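Local coordinates for protein thymidylate synthase (Enterobacteria phage T4, PDB 1TIS) that catalyses the reductive methylation of dUMP to dTMP, using 5,10-methylenetetrahydrofolate as the one-carbon donor, and works as a homodimer, at residues G106-K111 / K149-P154. Residues are numbered along the deposited sequence; the frame is centred on the assembly and turned at random.
Sequences GPIYGK and KYMALP
Gly106 CA makes a CA-H...O contact with Tyr150 O (3.2 Å) where the loop entering helix 109-114 meets the loop leading to strand 157-164; residues 106-109 and 150-153 run about 55° apart, their nearest CA pair being Gly106 and Met151 at 4.6 Å. The first loop bends through an inverse gamma turn centred on Pro107, closed by the bond from Ile108 N to Gly106 O. No hydrogen bond joins the segments; the backbone of Ala152 pairs instead with Leu105, one residue before the turn. In the thymidylate synthase fold this second loop runs on to Cys156, the probable catalytic nucleophile.

The proline ring sits with CD 3.4 Å from Tyr150 CB, while its CG lies at the edge of the tyrosine ring, near the ring plane. Met151 passes by the turn and packs its CG 3.5 Å from Pro107 O, whose hydrogen bond comes from Gln112 NE2. Ile108, with CG1 beside the backbone N (chi1 -73°) and chi2 (-49°) swinging CD1 toward residues 151-153, sets that methyl 3.7 Å from both Met151 CB and Leu153 O. Tyr109 stacks on Phe62; its OH, hydrogen-bonded to the backbone N of Cys156, lies 4.0 Å from Leu153 CD2.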
loop_
_atom_site.group_PDB
_atom_site.type_symbol
_atom_site.label_atom_id
_atom_site.label_comp_id
_atom_site.label_asym_id
_atom_site.label_seq_id
_atom_site.Cartn_x
_atom_site.Cartn_y
_atom_site.Cartn_z
ATOM N N GLY A 106 -10.199 -10.700 18.469
ATOM C CA GLY A 106 -8.756 -10.861 18.428
ATOM C C GLY A 106 -8.119 -9.545 18.017
ATOM O O GLY A 106 -8.841 -8.567 17.931
ATOM N N PRO A 107 -6.840 -9.326 17.803
ATOM C CA PRO A 107 -6.296 -7.995 17.571
ATOM C C PRO A 107 -6.543 -7.286 16.242
ATOM O O PRO A 107 -5.625 -6.848 15.526
ATOM C CB PRO A 107 -4.830 -8.203 17.901
ATOM C CG PRO A 107 -4.530 -9.642 17.687
ATOM C CD PRO A 107 -5.809 -10.244 18.232
ATOM N N ILE A 108 -7.840 -7.094 16.028
ATOM C CA ILE A 108 -8.462 -6.558 14.828
ATOM C C ILE A 108 -8.076 -5.110 14.615
ATOM O O ILE A 108 -7.586 -4.489 15.558
ATOM C CB ILE A 108 -9.994 -6.813 15.058
ATOM C CG1 ILE A 108 -10.268 -8.297 14.884
ATOM C CG2 ILE A 108 -10.872 -6.136 14.075
ATOM C CD1 ILE A 108 -9.648 -8.871 13.582
ATOM N N TYR A 109 -8.269 -4.600 13.383
ATOM C CA TYR A 109 -8.094 -3.182 12.984
ATOM C C TYR A 109 -8.104 -2.177 14.136
ATOM O O TYR A 109 -7.049 -1.624 14.408
ATOM C CB TYR A 109 -9.197 -2.607 12.037
ATOM C CG TYR A 109 -9.562 -3.267 10.725
ATOM C CD1 TYR A 109 -10.364 -4.362 10.777
ATOM C CD2 TYR A 109 -9.126 -2.803 9.509
ATOM C CE1 TYR A 109 -10.744 -5.019 9.628
ATOM C CE2 TYR A 109 -9.505 -3.454 8.352
ATOM C CZ TYR A 109 -10.318 -4.568 8.413
ATOM O OH TYR A 109 -10.729 -5.272 7.292
ATOM N N GLY A 110 -9.217 -1.973 14.859
ATOM C CA GLY A 110 -9.277 -0.979 15.906
ATOM C C GLY A 110 -8.069 -0.983 16.826
ATOM O O GLY A 110 -7.405 0.055 16.971
ATOM N N LYS A 111 -7.754 -2.154 17.394
ATOM C CA LYS A 111 -6.556 -2.267 18.199
ATOM C C LYS A 111 -5.327 -1.882 17.360
ATOM O O LYS A 111 -4.650 -0.946 17.785
ATOM C CB LYS A 111 -6.481 -3.691 18.757
ATOM C CG LYS A 111 -5.161 -4.423 18.853
ATOM C CD LYS A 111 -4.110 -3.973 19.809
ATOM C CE LYS A 111 -2.819 -4.341 19.083
ATOM N NZ LYS A 111 -1.642 -4.217 19.926
ATOM N N LYS A 149 -1.675 -13.855 13.580
ATOM C CA LYS A 149 -2.026 -15.076 14.259
ATOM C C LYS A 149 -3.179 -15.007 15.180
ATOM O O LYS A 149 -3.841 -16.026 15.235
ATOM C CB LYS A 149 -0.855 -15.626 15.034
ATOM C CG LYS A 149 -0.089 -16.400 13.978
ATOM C CD LYS A 149 -0.960 -17.495 13.305
ATOM C CE LYS A 149 -0.531 -17.868 11.863
ATOM N NZ LYS A 149 -0.862 -16.861 10.855
ATOM N N TYR A 150 -3.481 -13.884 15.819
ATOM C CA TYR A 150 -4.641 -13.868 16.674
ATOM C C TYR A 150 -5.893 -13.157 16.101
ATOM O O TYR A 150 -6.827 -12.778 16.836
ATOM C CB TYR A 150 -4.225 -13.231 17.974
ATOM C CG TYR A 150 -2.899 -13.666 18.542
ATOM C CD1 TYR A 150 -2.643 -14.991 18.736
ATOM C CD2 TYR A 150 -1.963 -12.729 18.848
ATOM C CE1 TYR A 150 -1.439 -15.412 19.231
ATOM C CE2 TYR A 150 -0.750 -13.133 19.350
ATOM C CZ TYR A 150 -0.497 -14.471 19.529
ATOM O OH TYR A 150 0.739 -14.901 19.976
ATOM N N MET A 151 -6.024 -12.937 14.794
ATOM C CA MET A 151 -7.148 -12.175 14.348
ATOM C C MET A 151 -8.140 -13.076 13.621
ATOM O O MET A 151 -7.732 -13.953 12.855
ATOM C CB MET A 151 -6.659 -11.058 13.412
ATOM C CG MET A 151 -5.691 -9.945 13.827
ATOM S SD MET A 151 -5.044 -9.030 12.390
ATOM C CE MET A 151 -3.479 -8.411 12.915
ATOM N N ALA A 152 -9.441 -12.829 13.861
ATOM C CA ALA A 152 -10.569 -13.384 13.102
ATOM C C ALA A 152 -10.422 -13.388 11.575
ATOM O O ALA A 152 -10.576 -14.390 10.884
ATOM C CB ALA A 152 -11.852 -12.594 13.396
ATOM N N LEU A 153 -10.192 -12.214 11.007
ATOM C CA LEU A 153 -9.998 -11.989 9.582
ATOM C C LEU A 153 -8.830 -11.005 9.530
ATOM O O LEU A 153 -8.936 -9.897 10.083
ATOM C CB LEU A 153 -11.316 -11.394 8.996
ATOM C CG LEU A 153 -11.491 -10.657 7.640
ATOM C CD1 LEU A 153 -12.984 -10.656 7.354
ATOM C CD2 LEU A 153 -11.039 -9.202 7.660
ATOM N N PRO A 154 -7.672 -11.340 8.963
ATOM C CA PRO A 154 -6.579 -10.374 8.779
ATOM C C PRO A 154 -7.145 -9.235 7.924
ATOM O O PRO A 154 -8.027 -9.515 7.095
ATOM C CB PRO A 154 -5.477 -11.216 8.134
ATOM C CG PRO A 154 -6.257 -12.274 7.395
ATOM C CD PRO A 154 -7.377 -12.628 8.362
#